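Long-range contact in haloacid dehalogenase-like hydrolase (Klebsiella pneumoniae subsp. pneumoniae, PDB 3PGV), which probably acts as a metal-dependent phosphatase of the Cof family within the haloacid dehalogenase superfamily, with a calcium ion bound at its metal site: residues 29-34 / 273-278. Sequence-based numbering, arbitrary orientation.
With CA (calcium ion), chain E.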
ATOM      1  N   ASP A  29       7.118   1.742  -2.963  1.00 30.86           N
ATOM      2  CA  ASP A  29       7.784   0.780  -3.833  1.00 30.22           C
ATOM      3  C   ASP A  29       7.294   0.896  -5.260  1.00 35.28           C
ATOM      4  O   ASP A  29       6.092   0.836  -5.504  1.00 32.77           O
ATOM      5  CB  ASP A  29       7.596  -0.650  -3.311  1.00 30.64           C
ATOM      6  CG  ASP A  29       8.117  -0.834  -1.910  1.00 34.75           C
ATOM      7  OD1 ASP A  29       9.349  -0.887  -1.742  1.00 36.68           O
ATOM      8  OD2 ASP A  29       7.295  -0.852  -0.973  1.00 42.71           O
ATOM      9  N   GLY A  30       8.237   1.088  -6.193  1.00 34.22           N
ATOM     10  CA  GLY A  30       7.933   1.205  -7.618  1.00 33.44           C
ATOM     11  C   GLY A  30       7.405   2.570  -8.020  1.00 34.92           C
ATOM     12  O   GLY A  30       7.126   2.797  -9.195  1.00 34.82           O
ATOM     13  N   THR A  31       7.259   3.495  -7.039  1.00 28.92           N
ATOM     14  CA  THR A  31       6.717   4.826  -7.289  1.00 28.23           C
ATOM     15  C   THR A  31       7.719   5.931  -6.864  1.00 33.49           C
ATOM     16  O   THR A  31       8.488   6.408  -7.694  1.00 35.12           O
ATOM     17  CB  THR A  31       5.338   4.956  -6.632  1.00 32.53           C
ATOM     18  OG1 THR A  31       4.497   3.894  -7.099  1.00 33.79           O
ATOM     19  CG2 THR A  31       4.692   6.288  -6.906  1.00 28.95           C
ATOM     20  N   LEU A  32       7.720   6.312  -5.580  1.00 30.16           N
ATOM     21  CA  LEU A  32       8.654   7.318  -5.073  1.00 30.88           C
ATOM     22  C   LEU A  32      10.057   6.698  -4.877  1.00 36.16           C
ATOM     23  O   LEU A  32      11.070   7.369  -5.126  1.00 36.41           O
ATOM     24  CB  LEU A  32       8.139   7.924  -3.746  1.00 30.46           C
ATOM     25  CG  LEU A  32       9.013   9.032  -3.115  1.00 34.89           C
ATOM     26  CD1 LEU A  32       9.139  10.246  -4.045  1.00 36.02           C
ATOM     27  CD2 LEU A  32       8.474   9.445  -1.783  1.00 35.46           C
ATOM     28  N   LEU A  33      10.115   5.422  -4.430  1.00 31.13           N
ATOM     29  CA  LEU A  33      11.393   4.750  -4.215  1.00 31.42           C
ATOM     30  C   LEU A  33      12.038   4.355  -5.542  1.00 36.34           C
ATOM     31  O   LEU A  33      11.332   4.013  -6.515  1.00 34.63           O
ATOM     32  CB  LEU A  33      11.230   3.501  -3.314  1.00 30.61           C
ATOM     33  CG  LEU A  33      10.694   3.734  -1.894  1.00 34.32           C
ATOM     34  CD1 LEU A  33      10.581   2.428  -1.156  1.00 32.77           C
ATOM     35  CD2 LEU A  33      11.584   4.703  -1.114  1.00 35.63           C
ATOM     36  N   SER A  34      13.379   4.380  -5.585  1.00 32.95           N
ATOM     37  CA  SER A  34      14.132   3.993  -6.779  1.00 31.43           C
ATOM     38  C   SER A  34      13.949   2.493  -7.051  1.00 35.76           C
ATOM     39  O   SER A  34      13.496   1.764  -6.159  1.00 32.88           O
ATOM     40  CB  SER A  34      15.609   4.301  -6.583  1.00 31.27           C
ATOM     41  OG  SER A  34      16.179   3.433  -5.617  1.00 36.91           O
ATOM     42  N   ASP A 273      13.494   8.764 -11.410  1.00 40.78           N
ATOM     43  CA  ASP A 273      13.049   9.615 -10.293  1.00 40.62           C
ATOM     44  C   ASP A 273      11.907  10.496 -10.815  1.00 44.25           C
ATOM     45  O   ASP A 273      11.898  11.710 -10.594  1.00 45.03           O
ATOM     46  CB  ASP A 273      14.221  10.491  -9.759  1.00 43.97           C
ATOM     47  CG  ASP A 273      14.659  10.192  -8.330  1.00 54.87           C
ATOM     48  OD1 ASP A 273      13.993   9.369  -7.661  1.00 54.18           O
ATOM     49  OD2 ASP A 273      15.626  10.827  -7.863  1.00 62.97           O
ATOM     50  N   ALA A 274      10.993   9.887 -11.598  1.00 40.10           N
ATOM     51  CA  ALA A 274       9.910  10.590 -12.287  1.00 40.28           C
ATOM     52  C   ALA A 274       8.976  11.359 -11.362  1.00 45.18           C
ATOM     53  O   ALA A 274       8.525  12.449 -11.725  1.00 46.75           O
ATOM     54  CB  ALA A 274       9.118   9.624 -13.143  1.00 39.61           C
ATOM     55  N   VAL A 275       8.662  10.802 -10.180  1.00 40.74           N
ATOM     56  CA  VAL A 275       7.738  11.478  -9.235  1.00 39.69           C
ATOM     57  C   VAL A 275       8.297  12.836  -8.753  1.00 45.94           C
ATOM     58  O   VAL A 275       7.673  13.866  -9.029  1.00 48.21           O
ATOM     59  CB  VAL A 275       7.276  10.566  -8.060  1.00 40.04           C
ATOM     60  CG1 VAL A 275       6.399  11.344  -7.068  1.00 39.50           C
ATOM     61  CG2 VAL A 275       6.541   9.332  -8.583  1.00 38.08           C
ATOM     62  N   PRO A 276       9.511  12.890  -8.109  1.00 41.15           N
ATOM     63  CA  PRO A 276      10.018  14.192  -7.636  1.00 42.76           C
ATOM     64  C   PRO A 276      10.280  15.192  -8.767  1.00 49.31           C
ATOM     65  O   PRO A 276      10.092  16.397  -8.571  1.00 51.18           O
ATOM     66  CB  PRO A 276      11.296  13.823  -6.874  1.00 44.54           C
ATOM     67  CG  PRO A 276      11.659  12.476  -7.349  1.00 46.11           C
ATOM     68  CD  PRO A 276      10.390  11.787  -7.681  1.00 40.26           C
ATOM     69  N   ARG A 277      10.676  14.696  -9.966  1.00 45.82           N
ATOM     70  CA  ARG A 277      10.903  15.560 -11.137  1.00 47.09           C
ATOM     71  C   ARG A 277       9.597  16.159 -11.621  1.00 51.36           C
ATOM     72  O   ARG A 277       9.550  17.340 -11.965  1.00 53.11           O
ATOM     73  CB  ARG A 277      11.605  14.789 -12.265  1.00 44.74           C
ATOM     74  CG  ARG A 277      13.018  14.405 -11.912  1.00 53.10           C
ATOM     75  CD  ARG A 277      13.759  13.679 -13.030  1.00 57.54           C
ATOM     76  NE  ARG A 277      15.018  13.112 -12.528  1.00 58.74           N
ATOM     77  CZ  ARG A 277      16.150  13.802 -12.409  1.00 69.35           C
ATOM     78  NH1 ARG A 277      16.209  15.068 -12.811  1.00 53.75           N
ATOM     79  NH2 ARG A 277      17.231  13.232 -11.893  1.00 53.86           N
ATOM     80  N   TYR A 278       8.519  15.357 -11.601  1.00 46.65           N
ATOM     81  CA  TYR A 278       7.178  15.807 -11.980  1.00 46.04           C
ATOM     82  C   TYR A 278       6.708  16.881 -11.002  1.00 50.18           C
ATOM     83  O   TYR A 278       6.159  17.897 -11.422  1.00 50.96           O
ATOM     84  CB  TYR A 278       6.199  14.616 -11.974  1.00 44.47           C
ATOM     85  CG  TYR A 278       4.825  14.943 -12.514  1.00 45.43           C
ATOM     86  CD1 TYR A 278       3.839  15.483 -11.689  1.00 47.57           C
ATOM     87  CD2 TYR A 278       4.478  14.637 -13.827  1.00 45.75           C
ATOM     88  CE1 TYR A 278       2.560  15.756 -12.173  1.00 49.86           C
ATOM     89  CE2 TYR A 278       3.197  14.891 -14.318  1.00 47.13           C
ATOM     90  CZ  TYR A 278       2.236  15.442 -13.485  1.00 54.97           C
ATOM     91  OH  TYR A 278       0.971  15.683 -13.960  1.00 55.07           O
TER
HETATM   92 CA    CA E 267       3.878  -0.053  -5.644  1.00 37.85          CA
HETATM   93  O   HOH W   1       9.708   8.331  -9.242  1.00 36.66           O
HETATM   94  O   HOH W   2      11.555   8.811  -7.248  1.00 44.43           O
HETATM   95  O   HOH W   3       1.353  -0.346  -5.026  1.00 43.76           O
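Just past the DxD motif of haloacid dehalogenase hydrolases (Asp27 and Asp29), Thr31 and Leu32 of the short helical turn 28-32 lie against the first turn of the C-terminal helix 274-283. No direct hydrogen bond joins the two segments; two waters bridge them. One donates to Thr31 O (2.8 Å) and accepts from Val275 N, thereby serving a backbone N-H in the first turn of the helix. The second water donates to Leu32 O and, at 2.5 Å, to Asp273 OD1. Beside these bridges, Val275 CG2 lies 3.6 Å from Thr31 O and 3.9 Å from Thr31 CG2. Leu32 has CG anti to the backbone N (chi1 -178°), and with chi2 at 61° its CD1 branch comes to lie 4.1 Å from Pro276 CD and 4.2 Å from Val275 CG1. The other branch of Thr31 serves the metal site: OG1 hydrogen-bonds Asp27, which binds calcium together with Asp233 and the carbonyl oxygen of Asp29 (2.4 Å from the ion). The far carboxylate oxygen of Asp273, OD2, is held by Thr40. Around the contact, Phe231 of strand 228-232 touches both Thr31 and Val275, Ser26 of the adjacent parallel strand 23-27 meets Leu32, and helix 41-51 covers Pro276 through Tyr42, Ala43 and Thr46.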